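PDB 4O9E: QdtA, which is a small, beta-strand-rich protein of the WxcM-like family in the cupin clan and binds thymidine-5'-diphosphate. Local coordinates for residues 33-38 / 114-119. Residues are numbered along the deposited sequence; the frame is centred on the assembly and turned at random.
Sequences IKRVYY and EYYDET. Unlike the reference sequence in segment 114-119: Y116 (reference Cys). With TYD (thymidine-5'-diphosphate), chain C.
R35 reaches across to E114 and carries the polar part of this contact. NE of R35 donates to the backbone O of E114 at 3.0 Å, with an N-H...O angle of 157°. NH1 of R35 donates to the same O of E114 at 3.1 Å. NE and NH1 together grip this one oxygen side-on, and it lies in the guanidinium plane. NE approaches it in the carbonyl plane, NH1 from above that plane. CG of R35 is anti to the backbone N (chi1 166°), and a bend at chi3 turns the guanidinium toward the carbonyl. The backbone N of Y116 lies over one guanidinium face; it donates instead to E24 of the second subunit.

The remaining nitrogen of R35 serves the ligand. NH2 of R35 donates to O4 of thymidine-5'-diphosphate at 2.7 Å. These bonds fix the guanidinium between loop backbone and thymine. One face of the Y116 ring lies against the thymine, with ligand C2 3.7 Å above the ring centre. Y116 is a cysteine in the reference sequence. The face of the Y37 ring receives the thymine methyl C5M, which sits over its centre. The two tyrosines and R35 thus form part of the nucleotide pocket, together with H51, R48 and Y121.

The other contacts are van der Waals in kind and involve K34. The side chains of K34 and E114 run side by side, with CE of K34 3.8 Å from OE1 of E114. CE2 of Y115 comes within 3.3 Å of the backbone O of K34, while the Y115 hydroxyl is hydrogen-bonded to the backbone O of G25 of the second subunit.

A classic beta bulge sets K34 and R35 opposite the single residue A112 of strand 107-112. Strand 35-40 lies between strand 107-112 and an antiparallel strand of the second subunit, and residues 114-119 lie in the loop that leads from strand 107-112 to strand 121-122.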
loop_
_atom_site.group_PDB
_atom_site.type_symbol
_atom_site.label_atom_id
_atom_site.label_comp_id
_atom_site.label_asym_id
_atom_site.label_seq_id
_atom_site.Cartn_x
_atom_site.Cartn_y
_atom_site.Cartn_z
ATOM N N ILE A 33 1.272 10.116 5.648
ATOM C CA ILE A 33 1.087 9.597 4.307
ATOM C C ILE A 33 0.102 10.478 3.532
ATOM O O ILE A 33 -1.119 10.406 3.750
ATOM C CB ILE A 33 0.587 8.149 4.358
ATOM C CG1 ILE A 33 1.498 7.247 5.186
ATOM C CG2 ILE A 33 0.403 7.615 2.947
ATOM C CD1 ILE A 33 0.823 6.006 5.724
ATOM N N LYS A 34 0.605 11.180 2.519
ATOM C CA LYS A 34 -0.251 11.943 1.623
ATOM C C LYS A 34 -0.615 11.185 0.362
ATOM O O LYS A 34 -1.499 11.607 -0.369
ATOM C CB LYS A 34 0.419 13.259 1.231
ATOM C CG LYS A 34 0.423 14.220 2.405
ATOM C CD LYS A 34 0.273 15.660 1.955
ATOM C CE LYS A 34 0.900 16.566 3.006
ATOM N NZ LYS A 34 0.549 16.211 4.415
ATOM N N ARG A 35 0.199 10.191 0.042
ATOM C CA ARG A 35 0.127 9.526 -1.248
ATOM C C ARG A 35 0.766 8.160 -1.069
ATOM O O ARG A 35 1.786 8.061 -0.369
ATOM C CB ARG A 35 0.905 10.306 -2.304
ATOM C CG ARG A 35 1.132 9.482 -3.555
ATOM C CD ARG A 35 1.651 10.338 -4.696
ATOM N NE ARG A 35 2.835 11.085 -4.272
ATOM C CZ ARG A 35 4.030 11.054 -4.860
ATOM N NH1 ARG A 35 5.024 11.783 -4.385
ATOM N NH2 ARG A 35 4.279 10.308 -5.925
ATOM N N VAL A 36 0.150 7.151 -1.682
ATOM C CA VAL A 36 0.778 5.845 -1.863
ATOM C C VAL A 36 0.672 5.562 -3.359
ATOM O O VAL A 36 -0.165 6.108 -4.092
ATOM C CB VAL A 36 0.102 4.689 -1.087
ATOM C CG1 VAL A 36 -0.146 5.036 0.374
ATOM C CG2 VAL A 36 -1.246 4.410 -1.716
ATOM N N TYR A 37 1.649 4.808 -3.840
ATOM C CA TYR A 37 1.574 4.262 -5.182
ATOM C C TYR A 37 2.238 2.896 -5.170
ATOM O O TYR A 37 3.033 2.551 -4.300
ATOM C CB TYR A 37 2.205 5.197 -6.209
ATOM C CG TYR A 37 3.686 5.474 -6.110
ATOM C CD1 TYR A 37 4.588 4.671 -6.781
ATOM C CD2 TYR A 37 4.190 6.550 -5.400
ATOM C CE1 TYR A 37 5.942 4.932 -6.733
ATOM C CE2 TYR A 37 5.560 6.784 -5.301
ATOM C CZ TYR A 37 6.435 5.963 -5.980
ATOM O OH TYR A 37 7.801 6.156 -6.000
ATOM N N TYR A 38 1.943 2.161 -6.228
ATOM C CA TYR A 38 2.434 0.806 -6.321
ATOM C C TYR A 38 2.751 0.429 -7.763
ATOM O O TYR A 38 2.089 0.793 -8.745
ATOM C CB TYR A 38 1.525 -0.230 -5.670
ATOM C CG TYR A 38 0.051 0.006 -5.846
ATOM C CD1 TYR A 38 -0.603 -0.439 -6.992
ATOM C CD2 TYR A 38 -0.704 0.589 -4.843
ATOM C CE1 TYR A 38 -1.951 -0.226 -7.176
ATOM C CE2 TYR A 38 -2.058 0.818 -5.029
ATOM C CZ TYR A 38 -2.687 0.397 -6.195
ATOM O OH TYR A 38 -4.043 0.602 -6.389
ATOM N N GLU A 114 4.324 13.615 0.260
ATOM C CA GLU A 114 3.774 14.736 -0.505
ATOM C C GLU A 114 3.022 14.195 -1.702
ATOM O O GLU A 114 3.273 13.056 -2.117
ATOM C CB GLU A 114 4.870 15.723 -0.945
ATOM C CG GLU A 114 5.599 16.336 0.231
ATOM C CD GLU A 114 4.783 17.280 1.112
ATOM O OE1 GLU A 114 3.684 17.751 0.724
ATOM O OE2 GLU A 114 5.269 17.531 2.231
ATOM N N TYR A 115 2.100 14.990 -2.243
ATOM C CA TYR A 115 1.413 14.627 -3.469
ATOM C C TYR A 115 2.451 14.649 -4.589
ATOM O O TYR A 115 3.472 15.314 -4.436
ATOM C CB TYR A 115 0.279 15.590 -3.798
ATOM C CG TYR A 115 -0.939 15.579 -2.896
ATOM C CD1 TYR A 115 -1.548 16.777 -2.538
ATOM C CD2 TYR A 115 -1.491 14.400 -2.388
ATOM C CE1 TYR A 115 -2.694 16.816 -1.759
ATOM C CE2 TYR A 115 -2.626 14.428 -1.602
ATOM C CZ TYR A 115 -3.221 15.634 -1.281
ATOM O OH TYR A 115 -4.388 15.678 -0.550
ATOM N N TYR A 116 2.227 13.908 -5.671
ATOM C CA TYR A 116 3.125 13.930 -6.832
ATOM C C TYR A 116 3.448 15.333 -7.336
ATOM O O TYR A 116 2.559 16.171 -7.437
ATOM C CB TYR A 116 2.461 13.180 -7.969
ATOM C CG TYR A 116 3.218 13.182 -9.276
ATOM C CD1 TYR A 116 4.385 12.447 -9.460
ATOM C CD2 TYR A 116 2.705 13.892 -10.348
ATOM C CE1 TYR A 116 5.016 12.425 -10.689
ATOM C CE2 TYR A 116 3.318 13.865 -11.574
ATOM C CZ TYR A 116 4.485 13.152 -11.739
ATOM O OH TYR A 116 5.033 13.232 -13.007
ATOM N N ASP A 117 4.730 15.628 -7.536
ATOM C CA ASP A 117 5.179 16.952 -7.962
ATOM C C ASP A 117 6.376 16.751 -8.906
ATOM O O ASP A 117 7.514 16.540 -8.474
ATOM C CB ASP A 117 5.523 17.818 -6.747
ATOM C CG ASP A 117 6.048 19.178 -7.126
ATOM O OD1 ASP A 117 6.036 19.463 -8.339
ATOM O OD2 ASP A 117 6.535 19.923 -6.248
ATOM N N GLU A 118 6.125 16.770 -10.211
ATOM C CA GLU A 118 7.186 16.442 -11.161
ATOM C C GLU A 118 8.356 17.403 -10.976
ATOM O O GLU A 118 9.494 17.041 -11.230
ATOM C CB GLU A 118 6.688 16.383 -12.609
ATOM C CG GLU A 118 7.756 15.977 -13.622
ATOM C CD GLU A 118 8.381 14.605 -13.394
ATOM O OE1 GLU A 118 9.602 14.493 -13.654
ATOM O OE2 GLU A 118 7.692 13.633 -12.988
ATOM N N THR A 119 8.124 18.566 -10.383
ATOM C CA THR A 119 9.189 19.539 -10.221
ATOM C C THR A 119 10.067 19.230 -9.009
ATOM O O THR A 119 11.068 19.897 -8.758
ATOM C CB THR A 119 8.664 20.973 -10.024
ATOM O OG1 THR A 119 8.257 21.174 -8.667
ATOM C CG2 THR A 119 7.517 21.309 -10.967
HETATM P PA TYD C . 8.356 7.612 -12.124
HETATM O O1A TYD C . 8.928 8.479 -13.209
HETATM O O2A TYD C . 8.293 8.043 -10.670
HETATM O O3A TYD C . 8.635 6.023 -12.173
HETATM P PB TYD C . 9.835 5.156 -11.520
HETATM O O1B TYD C . 10.712 4.905 -12.737
HETATM O O2B TYD C . 9.112 3.927 -11.057
HETATM O O3B TYD C . 10.493 5.948 -10.408
HETATM O "O5'" TYD C . 6.885 7.594 -12.763
HETATM C "C5'" TYD C . 6.407 7.046 -13.982
HETATM C "C4'" TYD C . 5.208 7.905 -14.381
HETATM O "O4'" TYD C . 4.121 7.891 -13.452
HETATM C "C3'" TYD C . 5.569 9.376 -14.493
HETATM O "O3'" TYD C . 5.035 9.792 -15.746
HETATM C "C2'" TYD C . 4.791 10.174 -13.455
HETATM C "C1'" TYD C . 3.682 9.203 -13.077
HETATM N N1 TYD C . 3.376 9.269 -11.645
HETATM C C2 TYD C . 2.240 9.801 -11.187
HETATM O O2 TYD C . 1.390 10.238 -11.981
HETATM N N3 TYD C . 1.933 9.797 -9.877
HETATM C C4 TYD C . 2.845 9.361 -8.989
HETATM O O4 TYD C . 2.587 9.444 -7.779
HETATM C C5 TYD C . 4.049 8.833 -9.429
HETATM C C5M TYD C . 5.077 8.254 -8.501
HETATM C C6 TYD C . 4.285 8.784 -10.794
HETATM O O HOH W 1 6.897 13.707 -6.380
#